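LbaCas13a H328A (C2c2) (Lachnospiraceae bacterium NK4A179, PDB 5WLH) binds a CRISPR guide RNA and, as a Cas13a enzyme, probably processes its precursor and cleaves RNA matched by the guide. Local coordinates at residues 309-312 and 313-317; 524-527 and 528-531; 1119-1122 and 1123-1126; 1207-1210 and 1211-1215. All coordinates share one frame; numbering follows the deposited sequence.

Interaction 1: residues 309-312 and 313-317; sequences YFYG and SDDSK
A type I beta turn from G312 to D315 takes the chain off the C-terminal end of helix 292-311, and it brings D315 alongside Y311, the last residue of the helix. The turn is closed by the amide N of D315, which donates to O of G312 at 3.1 Å. G312, the first residue to leave helical geometry, has a positive phi (85°), a conformation in which a side chain would be jammed against the preceding carbonyl oxygen. A water spans the same corner, giving a hydrogen to O of Y311 and accepting one from N of D314. With CG of D315 anti to its own amide nitrogen (chi1 -177°), the carboxylate swings back beside Y311, where OD1 of D315 stands 3.6 Å from CB of Y311, and the carboxylate and ring planes are 50° apart. R334 pairs with OD1 in a salt bridge and also makes a cation-pi contact with the Y311 ring, whose hydroxyl bonds to S433. The second carboxylate oxygen of D315, OD2, accepts from N of K317 at 2.9 Å, from above its plane. This is an Asx turn that shares D315 with the type I turn, which starts at the glycine just past the helix end.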
ATOM      1  N   TYR A 309      36.433  -5.437   1.567  1.00 26.33           N
ATOM      2  CA  TYR A 309      35.693  -5.994   2.690  1.00 26.27           C
ATOM      3  C   TYR A 309      35.548  -7.500   2.566  1.00 25.07           C
ATOM      4  O   TYR A 309      35.755  -8.239   3.542  1.00 31.04           O
ATOM      5  CB  TYR A 309      34.319  -5.330   2.777  1.00 23.17           C
ATOM      6  CG  TYR A 309      33.591  -5.575   4.076  1.00 23.28           C
ATOM      7  CD1 TYR A 309      32.839  -6.732   4.273  1.00 23.86           C
ATOM      8  CD2 TYR A 309      33.640  -4.641   5.098  1.00 25.99           C
ATOM      9  CE1 TYR A 309      32.150  -6.935   5.457  1.00 21.58           C
ATOM     10  CE2 TYR A 309      32.963  -4.843   6.293  1.00 21.92           C
ATOM     11  CZ  TYR A 309      32.234  -6.000   6.464  1.00 19.21           C
ATOM     12  OH  TYR A 309      31.560  -6.176   7.644  1.00 23.72           O
ATOM     13  N   PHE A 310      35.207  -7.980   1.377  1.00 22.22           N
ATOM     14  CA  PHE A 310      34.859  -9.378   1.204  1.00 24.84           C
ATOM     15  C   PHE A 310      36.005 -10.231   0.685  1.00 26.37           C
ATOM     16  O   PHE A 310      35.972 -11.451   0.865  1.00 29.00           O
ATOM     17  CB  PHE A 310      33.678  -9.517   0.237  1.00 26.03           C
ATOM     18  CG  PHE A 310      32.392  -9.030   0.813  1.00 28.39           C
ATOM     19  CD1 PHE A 310      31.690  -9.812   1.724  1.00 29.08           C
ATOM     20  CD2 PHE A 310      31.899  -7.775   0.485  1.00 24.03           C
ATOM     21  CE1 PHE A 310      30.498  -9.358   2.284  1.00 25.98           C
ATOM     22  CE2 PHE A 310      30.710  -7.318   1.049  1.00 22.77           C
ATOM     23  CZ  PHE A 310      30.008  -8.118   1.942  1.00 25.30           C
ATOM     24  N   TYR A 311      36.995  -9.633   0.035  1.00 26.01           N
ATOM     25  CA  TYR A 311      38.044 -10.415  -0.605  1.00 27.99           C
ATOM     26  C   TYR A 311      39.429 -10.086  -0.086  1.00 32.10           C
ATOM     27  O   TYR A 311      40.389 -10.756  -0.477  1.00 38.43           O
ATOM     28  CB  TYR A 311      37.993 -10.242  -2.131  1.00 27.64           C
ATOM     29  CG  TYR A 311      36.645 -10.642  -2.683  1.00 33.71           C
ATOM     30  CD1 TYR A 311      36.338 -11.974  -2.932  1.00 32.49           C
ATOM     31  CD2 TYR A 311      35.657  -9.684  -2.912  1.00 30.23           C
ATOM     32  CE1 TYR A 311      35.073 -12.340  -3.415  1.00 35.96           C
ATOM     33  CE2 TYR A 311      34.415 -10.033  -3.402  1.00 31.47           C
ATOM     34  CZ  TYR A 311      34.121 -11.362  -3.644  1.00 37.09           C
ATOM     35  OH  TYR A 311      32.872 -11.688  -4.126  1.00 37.51           O
ATOM     36  N   GLY A 312      39.557  -9.112   0.798  1.00 30.41           N
ATOM     37  CA  GLY A 312      40.820  -8.846   1.445  1.00 33.54           C
ATOM     38  C   GLY A 312      41.722  -7.954   0.612  1.00 29.19           C
ATOM     39  O   GLY A 312      41.554  -7.790  -0.595  1.00 30.53           O
ATOM     40  N   SER A 313      42.704  -7.367   1.293  1.00 33.36           N
ATOM     41  CA  SER A 313      43.570  -6.355   0.702  1.00 33.75           C
ATOM     42  C   SER A 313      44.480  -6.902  -0.390  1.00 36.07           C
ATOM     43  O   SER A 313      45.073  -6.111  -1.124  1.00 37.89           O
ATOM     44  CB  SER A 313      44.416  -5.709   1.795  1.00 34.32           C
ATOM     45  OG  SER A 313      45.296  -6.661   2.357  1.00 41.83           O
ATOM     46  N   ASP A 314      44.609  -8.220  -0.523  1.00 38.74           N
ATOM     47  CA  ASP A 314      45.451  -8.805  -1.558  1.00 39.05           C
ATOM     48  C   ASP A 314      44.670  -9.195  -2.805  1.00 38.79           C
ATOM     49  O   ASP A 314      45.224  -9.856  -3.690  1.00 37.96           O
ATOM     50  CB  ASP A 314      46.198 -10.019  -1.005  1.00 47.38           C
ATOM     51  CG  ASP A 314      47.435  -9.629  -0.228  1.00 56.41           C
ATOM     52  OD1 ASP A 314      48.281  -8.894  -0.785  1.00 59.08           O
ATOM     53  OD2 ASP A 314      47.558 -10.055   0.940  1.00 62.67           O
ATOM     54  N   ASP A 315      43.397  -8.812  -2.900  1.00 34.69           N
ATOM     55  CA  ASP A 315      42.647  -9.084  -4.116  1.00 33.32           C
ATOM     56  C   ASP A 315      43.297  -8.370  -5.294  1.00 30.05           C
ATOM     57  O   ASP A 315      43.768  -7.236  -5.169  1.00 33.38           O
ATOM     58  CB  ASP A 315      41.190  -8.635  -3.968  1.00 32.07           C
ATOM     59  CG  ASP A 315      40.365  -8.980  -5.178  1.00 33.57           C
ATOM     60  OD1 ASP A 315      39.820 -10.103  -5.229  1.00 33.61           O
ATOM     61  OD2 ASP A 315      40.284  -8.136  -6.096  1.00 35.53           O
ATOM     62  N   SER A 316      43.313  -9.042  -6.448  1.00 36.04           N
ATOM     63  CA  SER A 316      44.029  -8.520  -7.608  1.00 39.28           C
ATOM     64  C   SER A 316      43.497  -7.167  -8.063  1.00 42.00           C
ATOM     65  O   SER A 316      44.251  -6.388  -8.658  1.00 36.99           O
ATOM     66  CB  SER A 316      43.975  -9.526  -8.758  1.00 43.64           C
ATOM     67  OG  SER A 316      42.652  -9.719  -9.210  1.00 49.70           O
ATOM     68  N   LYS A 317      42.231  -6.850  -7.765  1.00 38.58           N
ATOM     69  CA  LYS A 317      41.676  -5.559  -8.162  1.00 37.01           C
ATOM     70  C   LYS A 317      42.098  -4.431  -7.236  1.00 36.32           C
ATOM     71  O   LYS A 317      41.795  -3.270  -7.526  1.00 39.47           O
ATOM     72  CB  LYS A 317      40.147  -5.628  -8.226  1.00 35.26           C
ATOM     73  CG  LYS A 317      39.622  -6.206  -9.527  1.00 37.60           C
ATOM     74  CD  LYS A 317      40.120  -5.391 -10.718  1.00 37.56           C
ATOM     75  CE  LYS A 317      39.545  -5.899 -12.026  1.00 37.05           C
ATOM     76  NZ  LYS A 317      40.020  -7.266 -12.348  1.00 40.31           N
TER
HETATM   77  O   HOH W   1      43.206 -10.848   0.326  1.00 42.86           O

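Interaction 2: residues 524-527 and 528-531; sequences NSDF and LLLK
D526 and L528 meet where a loop tightens into a short 3-10 turn: OD1 of D526 accepts from N of L528 at 3.1 Å. The bond is bent (136°), and the N-H comes from above the carboxylate plane. The carboxylate reaches forward because CG of D526 stands anti to the backbone nitrogen (chi1 -171°), on the side of the carbonyl carbon. Its other oxygen, OD2, rests against the branch of L529, 3.5 Å from CG of that leucine, and also forms a salt bridge with R603. L529 keeps its CG beside its own nitrogen (chi1 -65°), which sets the branch against the acid. Two backbone bonds complete the turn, N of L529 to O of D526 (3.0 Å) and N of L530 to O of F527 (3.1 Å). The F527 ring touches two leucines: its CD2 is 3.9 Å from CD2 of L528, while its CD1 is 4.1 Å from CD1 of L530, a side chain crossing it at about a right angle. L513 and L592, from helices 486-517 and 588-602, also pack on F527. An alanine in place of D526 would probably leave the amide of L528 without its side-chain acceptor and R603 without this carboxylate mate. One acid thus serves both the turn and an arginine: OD1 takes the amide of L528, among other partners, and OD2 pairs with R603.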
ATOM      1  N   ASN A 524       0.631   4.062 -31.572  1.00 32.17           N
ATOM      2  CA  ASN A 524      -0.285   5.078 -31.053  1.00 31.79           C
ATOM      3  C   ASN A 524      -1.114   4.458 -29.935  1.00 31.16           C
ATOM      4  O   ASN A 524      -2.336   4.346 -30.027  1.00 30.18           O
ATOM      5  CB  ASN A 524      -1.201   5.610 -32.145  1.00 34.43           C
ATOM      6  CG  ASN A 524      -0.437   6.244 -33.284  1.00 36.89           C
ATOM      7  OD1 ASN A 524      -0.097   7.423 -33.230  1.00 40.04           O
ATOM      8  ND2 ASN A 524      -0.142   5.453 -34.314  1.00 35.75           N
ATOM      9  N   SER A 525      -0.434   4.016 -28.879  1.00 29.80           N
ATOM     10  CA  SER A 525      -1.091   3.193 -27.868  1.00 31.91           C
ATOM     11  C   SER A 525      -1.651   4.001 -26.706  1.00 28.62           C
ATOM     12  O   SER A 525      -2.286   3.422 -25.823  1.00 26.14           O
ATOM     13  CB  SER A 525      -0.112   2.140 -27.330  1.00 36.88           C
ATOM     14  OG  SER A 525       1.148   2.723 -27.056  1.00 39.91           O
ATOM     15  N   ASP A 526      -1.433   5.309 -26.673  1.00 29.57           N
ATOM     16  CA  ASP A 526      -1.925   6.145 -25.583  1.00 29.32           C
ATOM     17  C   ASP A 526      -3.103   6.952 -26.117  1.00 27.36           C
ATOM     18  O   ASP A 526      -2.920   7.947 -26.822  1.00 27.46           O
ATOM     19  CB  ASP A 526      -0.811   7.028 -25.027  1.00 26.89           C
ATOM     20  CG  ASP A 526      -1.219   7.752 -23.739  1.00 26.59           C
ATOM     21  OD1 ASP A 526      -2.418   7.731 -23.386  1.00 29.06           O
ATOM     22  OD2 ASP A 526      -0.330   8.339 -23.094  1.00 29.70           O
ATOM     23  N   PHE A 527      -4.317   6.513 -25.761  1.00 26.48           N
ATOM     24  CA  PHE A 527      -5.534   7.220 -26.150  1.00 26.47           C
ATOM     25  C   PHE A 527      -5.459   8.712 -25.857  1.00 26.93           C
ATOM     26  O   PHE A 527      -5.873   9.541 -26.681  1.00 26.43           O
ATOM     27  CB  PHE A 527      -6.729   6.608 -25.414  1.00 28.14           C
ATOM     28  CG  PHE A 527      -8.000   7.375 -25.596  1.00 27.95           C
ATOM     29  CD1 PHE A 527      -8.546   7.530 -26.859  1.00 29.20           C
ATOM     30  CD2 PHE A 527      -8.651   7.936 -24.514  1.00 25.21           C
ATOM     31  CE1 PHE A 527      -9.711   8.226 -27.041  1.00 29.33           C
ATOM     32  CE2 PHE A 527      -9.832   8.641 -24.689  1.00 30.77           C
ATOM     33  CZ  PHE A 527     -10.360   8.790 -25.960  1.00 34.92           C
ATOM     34  N   LEU A 528      -4.953   9.078 -24.676  1.00 22.87           N
ATOM     35  CA  LEU A 528      -4.953  10.478 -24.270  1.00 22.75           C
ATOM     36  C   LEU A 528      -4.043  11.348 -25.124  1.00 24.87           C
ATOM     37  O   LEU A 528      -4.187  12.569 -25.108  1.00 27.81           O
ATOM     38  CB  LEU A 528      -4.522  10.610 -22.815  1.00 25.20           C
ATOM     39  CG  LEU A 528      -5.500   9.973 -21.838  1.00 24.45           C
ATOM     40  CD1 LEU A 528      -5.070  10.284 -20.377  1.00 23.58           C
ATOM     41  CD2 LEU A 528      -6.916  10.451 -22.113  1.00 25.49           C
ATOM     42  N   LEU A 529      -3.111  10.764 -25.848  1.00 27.49           N
ATOM     43  CA  LEU A 529      -2.212  11.561 -26.665  1.00 26.69           C
ATOM     44  C   LEU A 529      -2.665  11.663 -28.114  1.00 29.28           C
ATOM     45  O   LEU A 529      -1.979  12.312 -28.915  1.00 31.42           O
ATOM     46  CB  LEU A 529      -0.791  10.996 -26.583  1.00 26.93           C
ATOM     47  CG  LEU A 529      -0.214  11.115 -25.163  1.00 26.70           C
ATOM     48  CD1 LEU A 529       1.240  10.737 -25.159  1.00 31.09           C
ATOM     49  CD2 LEU A 529      -0.442  12.540 -24.584  1.00 23.01           C
ATOM     50  N   LEU A 530      -3.804  11.067 -28.467  1.00 27.99           N
ATOM     51  CA  LEU A 530      -4.336  11.265 -29.812  1.00 29.78           C
ATOM     52  C   LEU A 530      -4.696  12.730 -30.009  1.00 32.16           C
ATOM     53  O   LEU A 530      -5.058  13.434 -29.065  1.00 31.91           O
ATOM     54  CB  LEU A 530      -5.555  10.375 -30.066  1.00 26.90           C
ATOM     55  CG  LEU A 530      -5.338   8.853 -30.011  1.00 25.00           C
ATOM     56  CD1 LEU A 530      -6.588   8.113 -30.469  1.00 33.56           C
ATOM     57  CD2 LEU A 530      -4.110   8.404 -30.808  1.00 27.43           C
ATOM     58  N   LYS A 531      -4.572  13.192 -31.247  1.00 30.67           N
ATOM     59  CA  LYS A 531      -4.695  14.601 -31.574  1.00 31.44           C
ATOM     60  C   LYS A 531      -6.039  14.896 -32.227  1.00 30.05           C
ATOM     61  O   LYS A 531      -6.661  14.009 -32.818  1.00 28.57           O
ATOM     62  CB  LYS A 531      -3.544  15.022 -32.499  1.00 30.62           C
ATOM     63  CG  LYS A 531      -2.177  14.964 -31.823  1.00 42.08           C
ATOM     64  CD  LYS A 531      -2.005  16.096 -30.815  1.00 48.90           C
ATOM     65  CE  LYS A 531      -0.831  15.844 -29.871  1.00 51.91           C
ATOM     66  NZ  LYS A 531      -1.203  15.017 -28.669  1.00 53.74           N
TER

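Interaction 3: residues 1119-1122 and 1123-1126; sequences QGQL and INWI
Q1121 folds over the indole of W1125, one helical turn further on, and makes the close-packed part of this contact. Its CG lies 3.8 Å from the centroid of the six-membered ring and only 7° off the ring normal, a CH-pi contact over the face. The chain bends at chi2 (62°), which carries the amide across the same indole, the two planes 51° apart; NE2 of Q1121 is 3.1 Å from NE1 of W1125, but both are donors and do not bond to each other. From another direction CD2 of L1122 meets the ring edge, 3.8 Å from CE3 of W1125. Y1266 and F1274 bring further rings to the tryptophan. Q1121 and W1125 are four apart in the long alpha helix 1106-1145 and so share one side of it; its i to i+4 bonds continue through these residues, as from N of W1125 to O of Q1121 (2.9 Å). The hydrated side is looser. Here NE2 of Q1121 and OD1 of N1124 stand 3.9 Å apart, joined through one water that accepts from NE2 at 2.9 Å and donates to OD1. On a further flank, CD1 of I1123 touches the side chain of Q1119, whose NE2 donates to O of I1249.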
ATOM      1  N   GLN A1119      -3.846  -4.606 -12.118  1.00 16.79           N
ATOM      2  CA  GLN A1119      -3.390  -3.596 -13.065  1.00 18.24           C
ATOM      3  C   GLN A1119      -3.269  -2.252 -12.370  1.00 20.99           C
ATOM      4  O   GLN A1119      -2.331  -1.493 -12.619  1.00 18.94           O
ATOM      5  CB  GLN A1119      -4.380  -3.496 -14.228  1.00 17.79           C
ATOM      6  CG  GLN A1119      -4.147  -2.323 -15.174  1.00 19.90           C
ATOM      7  CD  GLN A1119      -2.963  -2.523 -16.088  1.00 25.60           C
ATOM      8  OE1 GLN A1119      -2.120  -3.387 -15.860  1.00 27.06           O
ATOM      9  NE2 GLN A1119      -2.885  -1.707 -17.130  1.00 21.11           N
ATOM     10  N   GLY A1120      -4.217  -1.960 -11.487  1.00 19.47           N
ATOM     11  CA  GLY A1120      -4.164  -0.711 -10.745  1.00 17.26           C
ATOM     12  C   GLY A1120      -2.936  -0.617  -9.863  1.00 18.69           C
ATOM     13  O   GLY A1120      -2.337   0.445  -9.739  1.00 18.32           O
ATOM     14  N   GLN A1121      -2.526  -1.731  -9.251  1.00 14.87           N
ATOM     15  CA  GLN A1121      -1.319  -1.663  -8.438  1.00 15.78           C
ATOM     16  C   GLN A1121      -0.095  -1.418  -9.312  1.00 16.74           C
ATOM     17  O   GLN A1121       0.825  -0.694  -8.926  1.00 16.51           O
ATOM     18  CB  GLN A1121      -1.158  -2.957  -7.628  1.00 15.84           C
ATOM     19  CG  GLN A1121       0.130  -3.008  -6.792  1.00 16.20           C
ATOM     20  CD  GLN A1121       0.187  -1.903  -5.749  1.00 19.87           C
ATOM     21  OE1 GLN A1121      -0.654  -1.841  -4.844  1.00 20.37           O
ATOM     22  NE2 GLN A1121       1.183  -1.019  -5.872  1.00 19.22           N
ATOM     23  N   LEU A1122      -0.064  -2.026 -10.497  1.00 16.41           N
ATOM     24  CA  LEU A1122       1.026  -1.761 -11.426  1.00 17.50           C
ATOM     25  C   LEU A1122       1.088  -0.284 -11.792  1.00 20.18           C
ATOM     26  O   LEU A1122       2.161   0.311 -11.799  1.00 19.12           O
ATOM     27  CB  LEU A1122       0.863  -2.610 -12.679  1.00 17.79           C
ATOM     28  CG  LEU A1122       1.131  -4.105 -12.435  1.00 16.95           C
ATOM     29  CD1 LEU A1122       0.695  -4.914 -13.638  1.00 20.81           C
ATOM     30  CD2 LEU A1122       2.608  -4.391 -12.084  1.00 19.16           C
ATOM     31  N   ILE A1123      -0.057   0.326 -12.073  1.00 19.45           N
ATOM     32  CA  ILE A1123      -0.058   1.744 -12.414  1.00 17.43           C
ATOM     33  C   ILE A1123       0.322   2.592 -11.205  1.00 17.41           C
ATOM     34  O   ILE A1123       1.041   3.586 -11.329  1.00 17.00           O
ATOM     35  CB  ILE A1123      -1.419   2.148 -12.994  1.00 16.06           C
ATOM     36  CG1 ILE A1123      -1.645   1.398 -14.323  1.00 18.39           C
ATOM     37  CG2 ILE A1123      -1.402   3.659 -13.341  1.00 15.03           C
ATOM     38  CD1 ILE A1123      -3.079   1.482 -14.842  1.00 19.58           C
ATOM     39  N   ASN A1124      -0.152   2.210 -10.020  1.00 18.70           N
ATOM     40  CA  ASN A1124       0.286   2.875  -8.795  1.00 19.20           C
ATOM     41  C   ASN A1124       1.813   2.883  -8.705  1.00 18.69           C
ATOM     42  O   ASN A1124       2.432   3.926  -8.473  1.00 17.94           O
ATOM     43  CB  ASN A1124      -0.358   2.163  -7.600  1.00 16.57           C
ATOM     44  CG  ASN A1124      -0.037   2.809  -6.264  1.00 18.67           C
ATOM     45  OD1 ASN A1124       1.122   2.930  -5.881  1.00 20.40           O
ATOM     46  ND2 ASN A1124      -1.082   3.159  -5.509  1.00 21.50           N
ATOM     47  N   TRP A1125       2.440   1.723  -8.921  1.00 16.73           N
ATOM     48  CA  TRP A1125       3.898   1.644  -8.885  1.00 18.00           C
ATOM     49  C   TRP A1125       4.534   2.537  -9.945  1.00 16.60           C
ATOM     50  O   TRP A1125       5.599   3.121  -9.714  1.00 16.73           O
ATOM     51  CB  TRP A1125       4.334   0.199  -9.100  1.00 14.77           C
ATOM     52  CG  TRP A1125       4.243  -0.616  -7.856  1.00 15.16           C
ATOM     53  CD1 TRP A1125       4.344  -0.172  -6.560  1.00 16.99           C
ATOM     54  CD2 TRP A1125       4.047  -2.034  -7.788  1.00 17.47           C
ATOM     55  NE1 TRP A1125       4.236  -1.252  -5.684  1.00 19.11           N
ATOM     56  CE2 TRP A1125       4.054  -2.397  -6.421  1.00 18.32           C
ATOM     57  CE3 TRP A1125       3.867  -3.027  -8.755  1.00 18.22           C
ATOM     58  CZ2 TRP A1125       3.882  -3.722  -5.995  1.00 17.72           C
ATOM     59  CZ3 TRP A1125       3.720  -4.332  -8.343  1.00 20.10           C
ATOM     60  CH2 TRP A1125       3.717  -4.671  -6.967  1.00 17.37           C
ATOM     61  N   ILE A1126       3.917   2.632 -11.126  1.00 18.31           N
ATOM     62  CA  ILE A1126       4.459   3.544 -12.138  1.00 20.76           C
ATOM     63  C   ILE A1126       4.583   4.945 -11.566  1.00 18.10           C
ATOM     64  O   ILE A1126       5.608   5.619 -11.727  1.00 17.17           O
ATOM     65  CB  ILE A1126       3.588   3.551 -13.404  1.00 20.30           C
ATOM     66  CG1 ILE A1126       3.822   2.273 -14.200  1.00 18.26           C
ATOM     67  CG2 ILE A1126       3.902   4.827 -14.245  1.00 21.14           C
ATOM     68  CD1 ILE A1126       2.781   2.022 -15.278  1.00 23.86           C
TER
HETATM   69  O   HOH W   2       1.996   1.097  -4.014  1.00 22.67           O

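Interaction 4: residues 1207-1210 and 1211-1215; sequences AKIG and EFYRY
The amide of F1212 donates to O of K1208 at 2.8 Å, and that of E1211 to O of A1207 at 2.9 Å; these lead a ladder of i to i+4 bonds through this alpha helix. Y1213 continues it, its N bonding to O of I1209. The same carbonyl oxygen meets the tyrosine ring at its edge, 3.1 Å from CD1 of Y1213, while CG2 of I1209 packs 3.7 Å from CE1 of Y1213. These two side chains run alongside each other, and the phenol hydroxyl goes on to D1224. E1211, with CG beside its own nitrogen (chi1 -65°) and the chain extended beyond, lays its stem over the first turn: its CG is 3.2 Å from O of A1207 and its OE1 is 3.6 Å from CA of K1208. Replacing E1211 by an alanine would probably leave a gap beside the carbonyl of A1207 and the backbone of K1208, where the glutamate's stem and carboxylate now lie. NZ of K1208 stays 6.5 Å from OE1 of E1211 and donates to carbonyl oxygens of A1178, L1184 and G1201. F1212 and Y1215 pack on helix 1171-1180, while R1214 donates to O of V1189 in strand 1187-1189, so helix 1205-1216 is bound to a neighbouring helix and strand.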
ATOM      1  N   ALA A1207       6.996  14.143 -24.742  1.00 23.04           N
ATOM      2  CA  ALA A1207       7.396  15.345 -25.456  1.00 26.18           C
ATOM      3  C   ALA A1207       8.274  16.209 -24.578  1.00 27.01           C
ATOM      4  O   ALA A1207       9.269  16.780 -25.042  1.00 23.92           O
ATOM      5  CB  ALA A1207       6.167  16.137 -25.910  1.00 29.83           C
ATOM      6  N   LYS A1208       7.917  16.314 -23.298  1.00 23.32           N
ATOM      7  CA  LYS A1208       8.682  17.152 -22.392  1.00 21.43           C
ATOM      8  C   LYS A1208      10.091  16.623 -22.211  1.00 20.03           C
ATOM      9  O   LYS A1208      11.036  17.402 -22.088  1.00 21.27           O
ATOM     10  CB  LYS A1208       7.970  17.252 -21.052  1.00 25.68           C
ATOM     11  CG  LYS A1208       6.808  18.215 -21.176  1.00 30.02           C
ATOM     12  CD  LYS A1208       6.106  18.410 -19.924  1.00 33.71           C
ATOM     13  CE  LYS A1208       5.286  19.673 -20.003  1.00 30.37           C
ATOM     14  NZ  LYS A1208       4.669  19.855 -18.677  1.00 24.27           N
ATOM     15  N   ILE A1209      10.250  15.301 -22.137  1.00 23.27           N
ATOM     16  CA  ILE A1209      11.596  14.763 -22.025  1.00 21.64           C
ATOM     17  C   ILE A1209      12.411  15.132 -23.256  1.00 22.04           C
ATOM     18  O   ILE A1209      13.570  15.543 -23.144  1.00 24.94           O
ATOM     19  CB  ILE A1209      11.543  13.248 -21.815  1.00 23.97           C
ATOM     20  CG1 ILE A1209      10.942  12.985 -20.435  1.00 20.50           C
ATOM     21  CG2 ILE A1209      12.946  12.645 -21.976  1.00 28.53           C
ATOM     22  CD1 ILE A1209      10.782  11.504 -20.118  1.00 26.92           C
ATOM     23  N   GLY A1210      11.819  14.984 -24.442  1.00 24.93           N
ATOM     24  CA  GLY A1210      12.493  15.441 -25.652  1.00 27.66           C
ATOM     25  C   GLY A1210      12.872  16.907 -25.582  1.00 28.65           C
ATOM     26  O   GLY A1210      13.996  17.292 -25.918  1.00 27.45           O
ATOM     27  N   GLU A1211      11.950  17.744 -25.118  1.00 27.92           N
ATOM     28  CA  GLU A1211      12.249  19.164 -25.015  1.00 24.18           C
ATOM     29  C   GLU A1211      13.354  19.425 -24.004  1.00 23.56           C
ATOM     30  O   GLU A1211      14.218  20.284 -24.221  1.00 26.18           O
ATOM     31  CB  GLU A1211      10.979  19.924 -24.646  1.00 22.64           C
ATOM     32  CG  GLU A1211       9.940  19.844 -25.722  1.00 23.68           C
ATOM     33  CD  GLU A1211       8.561  20.189 -25.219  1.00 25.24           C
ATOM     34  OE1 GLU A1211       8.401  20.374 -23.989  1.00 23.46           O
ATOM     35  OE2 GLU A1211       7.639  20.266 -26.054  1.00 26.99           O
ATOM     36  N   PHE A1212      13.347  18.692 -22.887  1.00 23.30           N
ATOM     37  CA  PHE A1212      14.411  18.845 -21.904  1.00 25.95           C
ATOM     38  C   PHE A1212      15.766  18.550 -22.520  1.00 24.49           C
ATOM     39  O   PHE A1212      16.739  19.277 -22.278  1.00 25.24           O
ATOM     40  CB  PHE A1212      14.176  17.909 -20.725  1.00 25.78           C
ATOM     41  CG  PHE A1212      15.166  18.074 -19.635  1.00 24.02           C
ATOM     42  CD1 PHE A1212      16.393  17.392 -19.673  1.00 21.19           C
ATOM     43  CD2 PHE A1212      14.896  18.905 -18.572  1.00 19.89           C
ATOM     44  CE1 PHE A1212      17.306  17.547 -18.661  1.00 24.04           C
ATOM     45  CE2 PHE A1212      15.816  19.066 -17.553  1.00 23.70           C
ATOM     46  CZ  PHE A1212      17.023  18.376 -17.593  1.00 25.35           C
ATOM     47  N   TYR A1213      15.845  17.470 -23.296  1.00 24.77           N
ATOM     48  CA  TYR A1213      17.072  17.151 -24.016  1.00 27.12           C
ATOM     49  C   TYR A1213      17.525  18.322 -24.881  1.00 28.39           C
ATOM     50  O   TYR A1213      18.716  18.632 -24.933  1.00 26.12           O
ATOM     51  CB  TYR A1213      16.860  15.900 -24.862  1.00 29.73           C
ATOM     52  CG  TYR A1213      17.175  14.605 -24.131  1.00 34.30           C
ATOM     53  CD1 TYR A1213      16.268  14.048 -23.225  1.00 33.70           C
ATOM     54  CD2 TYR A1213      18.383  13.937 -24.343  1.00 32.85           C
ATOM     55  CE1 TYR A1213      16.551  12.856 -22.559  1.00 30.43           C
ATOM     56  CE2 TYR A1213      18.675  12.751 -23.673  1.00 33.62           C
ATOM     57  CZ  TYR A1213      17.756  12.215 -22.786  1.00 32.68           C
ATOM     58  OH  TYR A1213      18.046  11.042 -22.115  1.00 36.27           O
ATOM     59  N   ARG A1214      16.585  19.006 -25.543  1.00 26.82           N
ATOM     60  CA  ARG A1214      16.940  20.148 -26.379  1.00 28.86           C
ATOM     61  C   ARG A1214      17.263  21.390 -25.559  1.00 31.53           C
ATOM     62  O   ARG A1214      17.996  22.263 -26.037  1.00 34.02           O
ATOM     63  CB  ARG A1214      15.824  20.446 -27.387  1.00 28.25           C
ATOM     64  CG  ARG A1214      15.465  19.212 -28.194  1.00 35.92           C
ATOM     65  CD  ARG A1214      16.019  19.240 -29.614  1.00 46.95           C
ATOM     66  NE  ARG A1214      16.070  20.581 -30.187  1.00 59.31           N
ATOM     67  CZ  ARG A1214      17.148  21.129 -30.742  1.00 63.61           C
ATOM     68  NH1 ARG A1214      18.300  20.478 -30.788  1.00 65.93           N
ATOM     69  NH2 ARG A1214      17.071  22.349 -31.240  1.00 63.98           N
ATOM     70  N   TYR A1215      16.758  21.476 -24.331  1.00 24.34           N
ATOM     71  CA  TYR A1215      17.228  22.483 -23.394  1.00 21.49           C
ATOM     72  C   TYR A1215      18.661  22.204 -22.967  1.00 26.15           C
ATOM     73  O   TYR A1215      19.521  23.089 -23.009  1.00 24.34           O
ATOM     74  CB  TYR A1215      16.306  22.524 -22.172  1.00 24.13           C
ATOM     75  CG  TYR A1215      16.965  22.995 -20.893  1.00 24.67           C
ATOM     76  CD1 TYR A1215      17.402  24.307 -20.751  1.00 18.75           C
ATOM     77  CD2 TYR A1215      17.122  22.132 -19.810  1.00 26.05           C
ATOM     78  CE1 TYR A1215      17.984  24.739 -19.599  1.00 20.96           C
ATOM     79  CE2 TYR A1215      17.704  22.553 -18.649  1.00 24.29           C
ATOM     80  CZ  TYR A1215      18.133  23.852 -18.536  1.00 20.36           C
ATOM     81  OH  TYR A1215      18.715  24.272 -17.373  1.00 23.41           O
TER

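From the N terminus onward, the four contacts follow in series; none nests in or crosses another, and each spans adjoining residues, so none closes a long loop. Interaction 1 turns the chain out of helix 292-311, is joined to helices 357-388, 398-417 and 429-458, and stands apart, its centre more than 40 Å from each of the others. Interaction 2 shapes the loop after helix 486-517, and that same helix also packs against interaction 3, on helix 1106-1145 near the chain's centre; their own centres are about 19 Å apart. Interaction 4 ties helix 1205-1216 to helix 1171-1180 and strand 1187-1189, its nearest atoms about 7 Å from interaction 2.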